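Local coordinates for alpha-1,6-mannanase (Bacteroides thetaiotaomicron, PDB 4V1S), which probably hydrolyses alpha-1,6-mannosidic linkages in mannans as a family 76 glycoside hydrolase involved in polysaccharide utilisation by a gut symbiont, at residues L247-M252 with S257-K262; N201-A206 with W263-G268; G178-N181 with I187-Q190; R230-T235 with R272-M277; K300-N303 with A308-D311. All blocks are in the same frame, centred on the assembly; numbering follows the deposited sequence. Where two conformers were deposited one is given.

Contact 1 (L247-M252 with S257-K262)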
# COMPACT_ATOMS: atom_id res chain seq x y z
N LEU A 247 -3.35 -11.27 -11.54
CA LEU A 247 -2.29 -10.51 -12.21
C LEU A 247 -0.95 -11.21 -12.11
O LEU A 247 -0.52 -11.60 -11.02
CB LEU A 247 -2.14 -9.11 -11.59
CG LEU A 247 -3.15 -8.00 -11.92
CD1 LEU A 247 -3.10 -7.57 -13.39
CD2 LEU A 247 -4.57 -8.37 -11.52
N TRP A 248 -0.29 -11.33 -13.26
CA TRP A 248 1.10 -11.74 -13.30
C TRP A 248 1.97 -10.60 -12.73
O TRP A 248 1.48 -9.52 -12.47
CB TRP A 248 1.52 -12.12 -14.73
CG TRP A 248 0.78 -13.32 -15.25
CD1 TRP A 248 0.57 -14.48 -14.58
CD2 TRP A 248 0.17 -13.49 -16.54
NE1 TRP A 248 -0.14 -15.36 -15.36
CE2 TRP A 248 -0.41 -14.77 -16.56
CE3 TRP A 248 0.03 -12.67 -17.67
CZ2 TRP A 248 -1.09 -15.27 -17.69
CZ3 TRP A 248 -0.65 -13.15 -18.77
CH2 TRP A 248 -1.21 -14.44 -18.77
N ASP A 249 3.24 -10.87 -12.51
CA ASP A 249 4.12 -9.94 -11.80
C ASP A 249 4.78 -8.88 -12.68
O ASP A 249 4.80 -7.71 -12.32
CB ASP A 249 5.22 -10.67 -11.03
CG ASP A 249 5.89 -9.78 -10.01
OD1 ASP A 249 5.19 -9.30 -9.14
OD2 ASP A 249 7.12 -9.57 -10.08
N ALA A 250 5.32 -9.28 -13.83
CA ALA A 250 6.16 -8.38 -14.60
C ALA A 250 6.38 -8.92 -16.00
O ALA A 250 6.17 -10.11 -16.24
CB ALA A 250 7.50 -8.20 -13.91
N LYS A 251 6.78 -8.03 -16.89
CA LYS A 251 7.13 -8.39 -18.26
C LYS A 251 8.56 -7.89 -18.52
O LYS A 251 8.88 -6.74 -18.26
CB LYS A 251 6.14 -7.80 -19.25
CG LYS A 251 6.30 -8.28 -20.67
CD LYS A 251 5.09 -7.86 -21.48
CE LYS A 251 5.20 -8.21 -22.95
NZ LYS A 251 4.58 -9.52 -23.18
N MET A 252 9.40 -8.80 -19.02
CA MET A 252 10.82 -8.52 -19.26
C MET A 252 10.99 -7.75 -20.56
O MET A 252 10.39 -8.07 -21.58
CB MET A 252 11.63 -9.81 -19.35
CG MET A 252 11.54 -10.71 -18.13
SD MET A 252 12.08 -9.91 -16.61
CE MET A 252 10.55 -9.85 -15.69
N SER A 257 9.11 -11.80 -22.12
CA SER A 257 8.66 -12.88 -21.27
C SER A 257 8.01 -12.36 -19.99
O SER A 257 8.36 -11.31 -19.47
CB SER A 257 9.79 -13.86 -20.91
OG SER A 257 10.84 -13.24 -20.20
N VAL A 258 7.06 -13.13 -19.50
CA VAL A 258 6.27 -12.75 -18.34
C VAL A 258 6.68 -13.59 -17.13
O VAL A 258 6.80 -14.81 -17.22
CB VAL A 258 4.77 -12.90 -18.62
CG1 VAL A 258 3.93 -12.68 -17.37
CG2 VAL A 258 4.33 -11.93 -19.72
N ASN A 259 6.93 -12.89 -16.02
CA ASN A 259 7.06 -13.53 -14.73
C ASN A 259 5.64 -13.74 -14.24
O ASN A 259 4.96 -12.78 -13.89
CB ASN A 259 7.84 -12.66 -13.75
CG ASN A 259 7.95 -13.29 -12.36
OD1 ASN A 259 7.32 -14.29 -12.07
ND2 ASN A 259 8.73 -12.68 -11.50
N THR A 260 5.22 -15.00 -14.23
CA THR A 260 3.83 -15.33 -13.92
C THR A 260 3.55 -15.52 -12.42
O THR A 260 2.44 -15.89 -12.07
CB THR A 260 3.39 -16.58 -14.67
OG1 THR A 260 4.23 -17.68 -14.32
CG2 THR A 260 3.46 -16.36 -16.17
N GLN A 261 4.52 -15.24 -11.55
CA GLN A 261 4.26 -15.23 -10.11
C GLN A 261 3.07 -14.34 -9.78
O GLN A 261 3.05 -13.17 -10.15
CB GLN A 261 5.47 -14.77 -9.31
CG GLN A 261 5.22 -14.63 -7.82
CD GLN A 261 5.01 -15.96 -7.11
OE1 GLN A 261 5.69 -16.96 -7.42
NE2 GLN A 261 4.09 -15.98 -6.13
N LYS A 262 2.10 -14.91 -9.09
CA LYS A 262 0.92 -14.17 -8.66
C LYS A 262 1.05 -13.77 -7.20
O LYS A 262 1.19 -14.63 -6.33
CB LYS A 262 -0.33 -15.01 -8.86
CG LYS A 262 -0.69 -15.07 -10.34
CD LYS A 262 -1.78 -16.04 -10.66
CE LYS A 262 -2.02 -16.03 -12.16
NZ LYS A 262 -2.85 -17.19 -12.59
O HOH W 1 1.59 -10.95 -9.44
O HOH W 2 -0.19 -18.23 -14.50
O HOH W 3 9.55 -9.75 -11.46

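Contact 2 (N201-A206 with W263-G268). With GOL (glycerol), chain C.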
# COMPACT_ATOMS: atom_id res chain seq x y z
N ASN A 201 6.37 -3.67 -14.49
CA ASN A 201 5.81 -4.41 -13.35
C ASN A 201 4.38 -4.00 -13.03
O ASN A 201 4.02 -2.81 -13.07
CB ASN A 201 6.71 -4.21 -12.11
CG ASN A 201 8.11 -4.75 -12.31
OD1 ASN A 201 8.53 -5.71 -11.65
ND2 ASN A 201 8.81 -4.17 -13.26
N THR A 202 3.55 -5.00 -12.75
CA THR A 202 2.19 -4.77 -12.40
C THR A 202 2.07 -3.79 -11.24
O THR A 202 1.23 -2.91 -11.28
CB THR A 202 1.49 -6.09 -12.05
OG1 THR A 202 1.58 -6.96 -13.18
CG2 THR A 202 0.04 -5.83 -11.69
N ILE A 203 2.92 -3.94 -10.23
CA ILE A 203 2.77 -3.08 -9.05
C ILE A 203 2.96 -1.62 -9.44
O ILE A 203 2.25 -0.75 -8.92
CB ILE A 203 3.66 -3.49 -7.86
CG1 ILE A 203 3.30 -2.66 -6.61
CG2 ILE A 203 5.14 -3.39 -8.19
CD1 ILE A 203 1.87 -2.84 -6.13
N CYS A 204 3.90 -1.35 -10.34
CA CYS A 204 4.08 0.01 -10.83
C CYS A 204 2.85 0.54 -11.56
O CYS A 204 2.44 1.66 -11.29
CB CYS A 204 5.32 0.09 -11.72
SG CYS A 204 6.81 -0.42 -10.88
N SER A 205 2.25 -0.26 -12.45
CA SER A 205 0.96 0.11 -13.03
C SER A 205 -0.06 0.44 -11.96
O SER A 205 -0.72 1.48 -12.00
CB SER A 205 0.38 -1.02 -13.88
OG SER A 205 1.09 -1.19 -15.11
N ALA A 206 -0.20 -0.49 -11.02
CA ALA A 206 -1.31 -0.46 -10.08
C ALA A 206 -1.26 0.70 -9.09
O ALA A 206 -2.27 1.41 -8.89
CB ALA A 206 -1.40 -1.81 -9.36
N TRP A 263 0.97 -12.47 -6.96
CA TRP A 263 1.02 -11.91 -5.63
C TRP A 263 -0.29 -11.20 -5.34
O TRP A 263 -0.83 -10.48 -6.20
CB TRP A 263 2.15 -10.87 -5.48
CG TRP A 263 3.52 -11.45 -5.61
CD1 TRP A 263 4.42 -11.14 -6.53
CD2 TRP A 263 4.14 -12.40 -4.72
NE1 TRP A 263 5.58 -11.87 -6.34
CE2 TRP A 263 5.43 -12.64 -5.21
CE3 TRP A 263 3.72 -13.07 -3.57
CZ2 TRP A 263 6.32 -13.52 -4.58
CZ3 TRP A 263 4.58 -13.93 -2.93
CH2 TRP A 263 5.89 -14.15 -3.44
N SER A 264 -0.71 -11.28 -4.08
CA SER A 264 -1.96 -10.66 -3.66
C SER A 264 -2.05 -9.16 -3.93
O SER A 264 -3.11 -8.70 -4.37
CB SER A 264 -2.25 -10.96 -2.18
OG SER A 264 -1.19 -10.51 -1.35
N TYR A 265 -0.99 -8.40 -3.66
CA TYR A 265 -1.05 -6.97 -3.79
C TYR A 265 -1.14 -6.47 -5.24
O TYR A 265 -1.62 -5.38 -5.48
CB TYR A 265 0.10 -6.29 -3.06
CG TYR A 265 1.46 -6.25 -3.73
CD1 TYR A 265 1.97 -7.33 -4.49
CD2 TYR A 265 2.28 -5.14 -3.56
CE1 TYR A 265 3.22 -7.28 -5.08
CE2 TYR A 265 3.52 -5.07 -4.14
CZ TYR A 265 4.01 -6.14 -4.90
OH TYR A 265 5.24 -6.05 -5.48
N ASN A 266 -0.73 -7.28 -6.19
CA ASN A 266 -0.90 -6.91 -7.60
C ASN A 266 -2.38 -6.99 -8.00
O ASN A 266 -2.89 -6.12 -8.69
CB ASN A 266 -0.01 -7.76 -8.50
CG ASN A 266 1.39 -7.24 -8.53
OD1 ASN A 266 1.61 -6.02 -8.39
ND2 ASN A 266 2.34 -8.12 -8.67
N ALA A 267 -3.08 -8.00 -7.49
CA ALA A 267 -4.56 -8.02 -7.59
C ALA A 267 -5.20 -6.86 -6.80
O ALA A 267 -6.03 -6.12 -7.33
CB ALA A 267 -5.13 -9.36 -7.14
N GLY A 268 -4.79 -6.70 -5.54
CA GLY A 268 -5.45 -5.75 -4.66
C GLY A 268 -5.35 -4.31 -5.12
O GLY A 268 -6.32 -3.59 -5.14
C1 GOL C . 9.38 -6.60 -8.03
O1 GOL C . 9.91 -6.79 -6.72
C2 GOL C . 7.86 -6.65 -8.01
O2 GOL C . 7.38 -6.81 -9.35
C3 GOL C . 7.40 -7.81 -7.12
O3 GOL C . 5.96 -7.89 -7.06
O HOH W 4 4.67 -6.30 -9.88

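Contact 3 (G178-N181 with I187-Q190)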
# COMPACT_ATOMS: atom_id res chain seq x y z
N GLY A 178 8.23 7.04 -15.34
CA GLY A 178 8.72 5.68 -15.65
C GLY A 178 7.91 4.99 -16.74
O GLY A 178 8.22 3.86 -17.11
N GLU A 179 6.89 5.64 -17.23
CA GLU A 179 6.05 5.15 -18.34
C GLU A 179 6.65 5.59 -19.67
O GLU A 179 6.99 6.77 -19.88
CB GLU A 179 4.62 5.72 -18.27
CG GLU A 179 3.66 5.07 -19.24
CD GLU A 179 2.30 5.74 -19.37
OE1 GLU A 179 2.05 6.76 -18.68
OE2 GLU A 179 1.47 5.22 -20.15
N ASP A 180 6.74 4.66 -20.59
CA ASP A 180 7.10 4.99 -21.98
C ASP A 180 6.59 3.84 -22.86
O ASP A 180 5.93 2.93 -22.37
CB ASP A 180 8.61 5.28 -22.16
CG ASP A 180 9.48 4.08 -21.84
OD1 ASP A 180 8.98 2.92 -21.97
OD2 ASP A 180 10.65 4.28 -21.50
N ASN A 181 6.86 3.91 -24.16
CA ASN A 181 6.34 2.91 -25.10
C ASN A 181 7.19 1.66 -25.31
O ASN A 181 6.90 0.86 -26.18
CB ASN A 181 5.95 3.59 -26.41
CG ASN A 181 4.57 4.18 -26.35
OD1 ASN A 181 4.34 5.35 -26.72
ND2 ASN A 181 3.63 3.38 -25.88
N ILE A 187 5.22 0.66 -16.91
CA ILE A 187 6.16 1.42 -16.09
C ILE A 187 7.25 0.48 -15.56
O ILE A 187 6.96 -0.58 -15.03
CB ILE A 187 5.41 2.13 -14.93
CG1 ILE A 187 4.42 3.14 -15.51
CG2 ILE A 187 6.38 2.82 -13.93
CD1 ILE A 187 3.49 3.77 -14.50
N TYR A 188 8.50 0.92 -15.71
CA TYR A 188 9.64 0.18 -15.22
C TYR A 188 9.57 -0.01 -13.72
O TYR A 188 9.04 0.82 -13.01
CB TYR A 188 10.96 0.89 -15.56
CG TYR A 188 11.19 1.13 -17.02
CD1 TYR A 188 11.71 0.13 -17.84
CD2 TYR A 188 10.88 2.36 -17.57
CE1 TYR A 188 11.91 0.38 -19.19
CE2 TYR A 188 11.08 2.60 -18.91
CZ TYR A 188 11.59 1.60 -19.71
OH TYR A 188 11.79 1.86 -21.03
N PHE A 189 10.19 -1.09 -13.23
CA PHE A 189 10.30 -1.22 -11.80
C PHE A 189 11.08 -0.09 -11.17
O PHE A 189 10.65 0.46 -10.17
CB PHE A 189 11.01 -2.54 -11.48
CG PHE A 189 11.09 -2.88 -10.02
CD1 PHE A 189 9.94 -2.88 -9.23
CD2 PHE A 189 12.32 -3.14 -9.41
CE1 PHE A 189 10.02 -3.16 -7.88
CE2 PHE A 189 12.40 -3.44 -8.05
CZ PHE A 189 11.25 -3.44 -7.28
N GLN A 190 12.25 0.22 -11.76
CA GLN A 190 13.17 1.14 -11.13
C GLN A 190 13.97 2.01 -12.11
O GLN A 190 14.01 1.75 -13.33
CB GLN A 190 14.10 0.40 -10.23
CG GLN A 190 15.15 -0.39 -10.96
CD GLN A 190 16.01 -1.19 -9.99
OE1 GLN A 190 16.65 -0.64 -9.07
NE2 GLN A 190 16.02 -2.48 -10.18

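Contact 4 (R230-T235 with R272-M277)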
# COMPACT_ATOMS: atom_id res chain seq x y z
N ARG A 230 -5.02 4.66 -19.76
CA ARG A 230 -3.96 4.23 -20.64
C ARG A 230 -3.11 3.11 -20.01
O ARG A 230 -2.85 2.08 -20.63
CB ARG A 230 -3.09 5.44 -21.02
CG ARG A 230 -1.93 5.13 -21.93
CD ARG A 230 -1.12 6.38 -22.25
NE ARG A 230 -0.49 6.95 -21.05
CZ ARG A 230 -0.79 8.10 -20.45
NH1 ARG A 230 -1.73 8.92 -20.92
NH2 ARG A 230 -0.11 8.45 -19.36
N ILE A 231 -2.66 3.35 -18.77
CA ILE A 231 -1.87 2.36 -18.07
C ILE A 231 -2.69 1.09 -17.82
O ILE A 231 -2.19 -0.02 -17.98
CB ILE A 231 -1.33 2.95 -16.75
CG1 ILE A 231 -0.33 4.08 -17.05
CG2 ILE A 231 -0.71 1.85 -15.89
CD1 ILE A 231 -0.09 4.99 -15.87
N ASN A 232 -3.95 1.25 -17.44
CA ASN A 232 -4.82 0.09 -17.24
C ASN A 232 -4.97 -0.76 -18.50
O ASN A 232 -4.84 -1.98 -18.45
CB ASN A 232 -6.20 0.48 -16.77
CG ASN A 232 -7.04 -0.74 -16.45
OD1 ASN A 232 -6.63 -1.59 -15.66
ND2 ASN A 232 -8.20 -0.85 -17.10
N ASP A 233 -5.25 -0.10 -19.62
CA ASP A 233 -5.39 -0.82 -20.90
C ASP A 233 -4.14 -1.67 -21.17
O ASP A 233 -4.25 -2.85 -21.53
CB ASP A 233 -5.61 0.17 -22.04
CG ASP A 233 -7.01 0.74 -22.07
OD1 ASP A 233 -7.89 0.30 -21.30
OD2 ASP A 233 -7.22 1.66 -22.88
N TRP A 234 -2.96 -1.09 -20.98
CA TRP A 234 -1.71 -1.83 -21.18
C TRP A 234 -1.61 -3.02 -20.21
O TRP A 234 -1.20 -4.13 -20.58
CB TRP A 234 -0.48 -0.92 -21.04
CG TRP A 234 0.81 -1.64 -21.26
CD1 TRP A 234 1.47 -1.84 -22.46
CD2 TRP A 234 1.60 -2.30 -20.27
NE1 TRP A 234 2.61 -2.58 -22.26
CE2 TRP A 234 2.71 -2.88 -20.92
CE3 TRP A 234 1.50 -2.43 -18.88
CZ2 TRP A 234 3.70 -3.57 -20.23
CZ3 TRP A 234 2.48 -3.13 -18.20
CH2 TRP A 234 3.55 -3.71 -18.88
N THR A 235 -1.92 -2.75 -18.94
CA THR A 235 -1.76 -3.75 -17.91
C THR A 235 -2.70 -4.94 -18.13
O THR A 235 -2.28 -6.10 -18.03
CB THR A 235 -1.97 -3.12 -16.54
OG1 THR A 235 -1.11 -1.96 -16.41
CG2 THR A 235 -1.63 -4.11 -15.44
N ARG A 272 -8.48 -1.83 -6.19
CA ARG A 272 -8.75 -0.51 -5.65
C ARG A 272 -8.82 0.53 -6.78
O ARG A 272 -9.67 1.44 -6.79
CB ARG A 272 -7.69 -0.12 -4.63
CG ARG A 272 -7.62 -1.05 -3.43
CD ARG A 272 -6.86 -0.41 -2.28
NE ARG A 272 -7.71 0.62 -1.71
CZ ARG A 272 -7.33 1.65 -0.98
NH1 ARG A 272 -6.05 1.84 -0.67
NH2 ARG A 272 -8.26 2.50 -0.54
N SER A 273 -7.91 0.40 -7.75
CA SER A 273 -7.88 1.31 -8.90
C SER A 273 -9.16 1.20 -9.71
O SER A 273 -9.77 2.22 -10.05
CB SER A 273 -6.66 1.02 -9.77
OG SER A 273 -5.45 1.29 -9.09
N TRP A 274 -9.54 -0.03 -10.03
CA TRP A 274 -10.73 -0.25 -10.83
C TRP A 274 -11.99 0.29 -10.17
O TRP A 274 -12.88 0.82 -10.86
CB TRP A 274 -10.91 -1.72 -11.17
CG TRP A 274 -9.90 -2.29 -12.12
CD1 TRP A 274 -9.34 -1.68 -13.21
CD2 TRP A 274 -9.34 -3.62 -12.08
NE1 TRP A 274 -8.48 -2.55 -13.84
CE2 TRP A 274 -8.46 -3.74 -13.17
CE3 TRP A 274 -9.50 -4.71 -11.22
CZ2 TRP A 274 -7.75 -4.92 -13.44
CZ3 TRP A 274 -8.79 -5.87 -11.47
CH2 TRP A 274 -7.92 -5.97 -12.57
N LEU A 275 -12.08 0.19 -8.84
CA LEU A 275 -13.25 0.73 -8.15
C LEU A 275 -13.31 2.24 -8.31
O LEU A 275 -14.40 2.79 -8.48
CB LEU A 275 -13.28 0.29 -6.67
CG LEU A 275 -13.52 -1.22 -6.47
CD1 LEU A 275 -13.37 -1.54 -5.01
CD2 LEU A 275 -14.88 -1.67 -6.99
N LYS A 276 -12.17 2.92 -8.26
CA LYS A 276 -12.17 4.38 -8.49
C LYS A 276 -12.49 4.71 -9.93
O LYS A 276 -13.18 5.70 -10.21
CB LYS A 276 -10.87 5.04 -8.06
CG LYS A 276 -10.62 4.90 -6.57
CD LYS A 276 -9.62 5.92 -6.04
CE LYS A 276 -10.29 7.26 -5.76
NZ LYS A 276 -11.22 7.16 -4.59
N MET A 277 -12.00 3.89 -10.86
CA MET A 277 -12.28 4.12 -12.28
C MET A 277 -13.76 3.93 -12.57
O MET A 277 -14.33 4.68 -13.35
CB MET A 277 -11.43 3.23 -13.17
CG MET A 277 -9.94 3.54 -13.02
SD MET A 277 -8.82 2.43 -13.83
CE MET A 277 -8.94 3.09 -15.51

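Contact 5 (K300-N303 with A308-D311)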
# COMPACT_ATOMS: atom_id res chain seq x y z
N LYS A 300 -7.89 -17.73 -3.86
CA LYS A 300 -6.48 -18.15 -3.84
C LYS A 300 -5.83 -17.98 -2.45
O LYS A 300 -5.11 -18.85 -1.99
CB LYS A 300 -5.68 -17.38 -4.88
CG LYS A 300 -4.22 -17.77 -4.92
CD LYS A 300 -3.49 -17.20 -6.13
CE LYS A 300 -2.02 -17.55 -6.10
NZ LYS A 300 -1.77 -18.97 -6.47
N TRP A 301 -6.09 -16.84 -1.82
CA TRP A 301 -5.31 -16.40 -0.67
C TRP A 301 -6.02 -16.37 0.67
O TRP A 301 -5.35 -16.34 1.69
CB TRP A 301 -4.67 -15.03 -0.91
CG TRP A 301 -3.60 -15.01 -1.98
CD1 TRP A 301 -2.37 -15.58 -1.91
CD2 TRP A 301 -3.65 -14.33 -3.26
NE1 TRP A 301 -1.65 -15.32 -3.06
CE2 TRP A 301 -2.41 -14.56 -3.90
CE3 TRP A 301 -4.62 -13.56 -3.92
CZ2 TRP A 301 -2.12 -14.06 -5.17
CZ3 TRP A 301 -4.33 -13.08 -5.20
CH2 TRP A 301 -3.09 -13.33 -5.80
N TYR A 302 -7.35 -16.38 0.68
CA TYR A 302 -8.07 -16.17 1.92
C TYR A 302 -8.71 -17.43 2.44
O TYR A 302 -9.49 -18.06 1.75
CB TYR A 302 -9.15 -15.12 1.73
CG TYR A 302 -9.91 -14.75 3.00
CD1 TYR A 302 -9.23 -14.41 4.19
CD2 TYR A 302 -11.27 -14.71 3.00
CE1 TYR A 302 -9.92 -14.03 5.32
CE2 TYR A 302 -11.99 -14.29 4.13
CZ TYR A 302 -11.32 -13.97 5.29
OH TYR A 302 -12.02 -13.62 6.45
N ASN A 303 -8.38 -17.80 3.68
CA ASN A 303 -9.11 -18.87 4.39
C ASN A 303 -10.19 -18.14 5.18
O ASN A 303 -9.91 -17.53 6.22
CB ASN A 303 -8.17 -19.64 5.28
CG ASN A 303 -8.87 -20.69 6.14
OD1 ASN A 303 -10.06 -20.60 6.41
ND2 ASN A 303 -8.11 -21.67 6.59
N ALA A 308 -7.14 -16.35 7.90
CA ALA A 308 -5.76 -16.29 7.45
C ALA A 308 -5.62 -15.88 6.00
O ALA A 308 -6.43 -16.29 5.13
CB ALA A 308 -5.06 -17.64 7.63
N LEU A 309 -4.60 -15.08 5.74
CA LEU A 309 -4.26 -14.65 4.38
C LEU A 309 -2.88 -15.20 4.00
O LEU A 309 -1.88 -14.88 4.63
CB LEU A 309 -4.29 -13.13 4.27
CG LEU A 309 -5.70 -12.54 4.17
CD1 LEU A 309 -5.74 -11.09 4.62
CD2 LEU A 309 -6.24 -12.68 2.73
N ASN A 310 -2.86 -16.05 2.98
CA ASN A 310 -1.68 -16.85 2.67
C ASN A 310 -0.70 -16.14 1.72
O ASN A 310 -0.39 -16.61 0.62
CB ASN A 310 -2.13 -18.18 2.06
CG ASN A 310 -1.05 -19.23 2.07
OD1 ASN A 310 -0.08 -19.14 2.82
ND2 ASN A 310 -1.24 -20.27 1.28
N ASP A 311 -0.16 -15.02 2.20
CA ASP A 311 0.84 -14.25 1.48
C ASP A 311 1.58 -13.41 2.53
O ASP A 311 1.16 -13.29 3.69
CB ASP A 311 0.17 -13.35 0.43
CG ASP A 311 0.79 -13.46 -0.99
OD1 ASP A 311 1.48 -14.47 -1.33
OD2 ASP A 311 0.51 -12.53 -1.81
O HOH W 5 -2.69 -20.01 -0.91
O HOH W 6 1.20 -15.55 -3.73

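Contact 1 (L247-M252 with S257-K262)
W248 holds its CG anti to the carbonyl carbon (chi1 -64°), and T260 holds CG2 the same way, which brings the indole and the methyl together. The two side chains run side by side in the same direction, with T260 CG2 over one face of the indole, 3.9 Å from the centroid of the five-membered ring of W248: a CH-pi contact. V258 crosses at about a right angle, and its CG1 touches W248 CB at 3.6 Å. K262 stretches alongside the indole, its CE 3.8 Å from W248 NE1, on the way to salt bridges of NZ with D244 and D241. W248 NE1 itself donates to a water.

The backbone is an antiparallel hairpin with a flaw in it. N259 N donates to A250 O at 2.9 Å, and M252 N to S257 O at 2.8 Å in an almost straight bond (175°). Between them K251 and V258 form a non-hydrogen-bonded pair. D249 N also reaches N259 O, at 2.9 Å, so D249 and A250 both face N259: a classic beta bulge. N259 OD1 takes the N-H of Q261 at 3.0 Å, an Asx turn that bends the chain out of the strand. The D249 carboxylate and N259 amide lie side by side, their planes 66° apart, joined by a water between OD2 and ND2.

The hairpin lies near the protein surface. Strand 246-252 also pairs with strands 199-201 and 240-241, while L247 packs down on N266 and M270 of helix 264-281.

Contact 2 (N201-A206 with W263-G268)
Y265 and N266 meet I203 and T202 where helices 264-281 and 202-219 begin; the axes of their first turns come within 9.1 Å and run 29° apart in direction. W263, at the N-cap position, comes first, its CD1 lying 3.6 Å from O3 of a bound glycerol. Next, S264 hydrogen-bonds D311 OD2 through OG. Y265 then crosses I203 at about a right angle, and I203 CD1 touches Y265 CE2 at 3.4 Å. Beyond that ring the phenol OH reaches glycerol O3, while F315 stacks on the ring. N266 follows. Its OD1 lies 3.3 Å from I203 CB, and its CG packs on T202 CB and CG2. ND2 donates to a water at 3.2 Å, and the same water accepts from I203 N at 3.0 Å, so two donors, one from each helix, grip it. Glycerol O2 is bonded to that water and, at 2.8 Å, to N201 OD1; D249 OD1 also bonds the glycerol. Though probably from the crystallisation liquor, a polyol held among W263, Y265 and D249 is consistent with a sugar-binding pocket at one end of an (alpha/alpha)6 barrel, the fold of this family.

Contact 3 (G178-N181 with I187-Q190)
The ring of Y188 and the carboxylate of D180 stand almost perpendicular, with 86° between their planes, and the side chains cross at about a right angle. The carboxylate sits at the hydroxyl end of the ring: D180 OD2 lies at its edge, close to the ring plane, and receives the phenol proton on its syn lone pair, with 2.7 Å between Y188 OH and D180 OD2. A chi1 of 63°, which places CG of D180 between its backbone N and carbonyl carbon, turns the acid toward the ring. Its other oxygen, OD1, is taken by the K200 ammonium group and by the backbone N of V182. K200 also makes a cation-pi contact with Y188, so one lysine serves both members of the pair and probably helps keep the acid ionised.

At its other end the ring lies beside backbone. Y188 CD2 comes to 3.1 Å from G178 O, and the same oxygen accepts from Y188 N at 3.3 Å, in a bond that is fairly straight (160°) but reaches the oxygen from above its carbonyl plane. The CA-H of I187 adds a third approach to G178 O, with 3.4 Å between I187 CA and that oxygen. On the side away from the tyrosine, I187 CG1 touches E179 CB at 3.8 Å. The E179 carboxylate continues past it to a salt bridge with R230.

E179 and I187 thus make a single backbone bridge that closes the neck of a loop, in the connection between helix 162-177 and strand 199-201 of the helical barrel.

Contact 4 (R230-T235 with R272-M277)
In the (alpha/alpha)6 barrel, the fold of this glycosidase family, N232 and W274 join helix 222-239 to helix 264-281. The helices stand well apart at this level, with 8.7 Å between the CA atoms of N232 and W274, and the gap is spanned by side chains, W274 and M277 reaching out to a short asparagine. Only 123 Å² is buried between the two segments, so a single polar bond carries much of the contact.

N232 sets its CG anti to the backbone N, and its CB is directed at the other helix. W274 brings its indole in at about a right angle to the asparagine side chain. The N-H of the ring, NE1, donates to N232 OD1 at 2.8 Å. On the indole side, the oxygen is well placed at the edge, near the ring plane, and the N-H...O angle is 158°. On the amide side, the donor stands 38° out of the carbonyl plane and misses the lone-pair directions. Amide and ring planes are 76° apart. The bond satisfies the indole N-H in a buried place and helps to hold the ring in its rotation.

Around the pair, M209 of helix 202-219 and M270 pack on N232, while Q289 and T293 of helix 284-301 lie against W274. M277 is covered in turn by Y286 of that last helix.

Nearly one turn on from W274, M277 also starts from a CB directed at the other helix. It bends its chain at the last torsion and sets its methyl CE 4.0 Å from N232 CB.

Contact 5 (K300-N303 with A308-D311)
W301 reaches D311 by way of a CB that points off to one side. With CG anti to the carbonyl carbon (chi1 -67°), the indole is carried over toward the later segment. CD1 comes first, 3.4 Å from N310 O, which lies at the ring edge. NE1 is next, 3.7 Å from D311 OD1, and a water fills the step between them: it accepts from W301 NE1 at 2.9 Å and donates to D311 OD1 at 2.6 Å. Ring and carboxylate planes are 34° apart. Farther out, CZ2 packs against the backbone of W263 and S264, while K300 CD lies over one face of the ring.

Next to the indole along the chain, the backbones form a single bridge, Y302 with L309. N310 N donates to W301 O at 2.8 Å in the carbonyl plane, and N303 N to A308 O at 2.9 Å. Y302 CD1 touches L309 CD2 at 3.8 Å, and N310 centres an inverse gamma turn.

The bridge closes the loop that leaves helix 284-301. D311 OD2 bonds S264 at the start of helix 264-281, L309 packs on A316 and I320 of helix 313-330, and Y302 lies against H341 and A342 of helix 334-350.

How the contacts relate
Contacts 2 and 4 are the buried pair, and both use helix 264-281: contact 2 at its start, through apolar packing and a shared water, contact 4 farther along, through an indole-amide bond. S205 and T235 link them by their hydroxyls. Contact 1 is a surface contact, a bulged hairpin. Contacts 3 and 5 are partly buried and each has a single backbone bridge, to which contact 3 adds a tyrosine-carboxylate bond. Contact 2 ties these together. T202 bonds the backbone of W248 and D249 in contact 1, N201 bonds I187 of contact 3, and S264 bonds D311 of contact 5. Contacts 3 and 5 are about 30 Å apart between centres and do not touch.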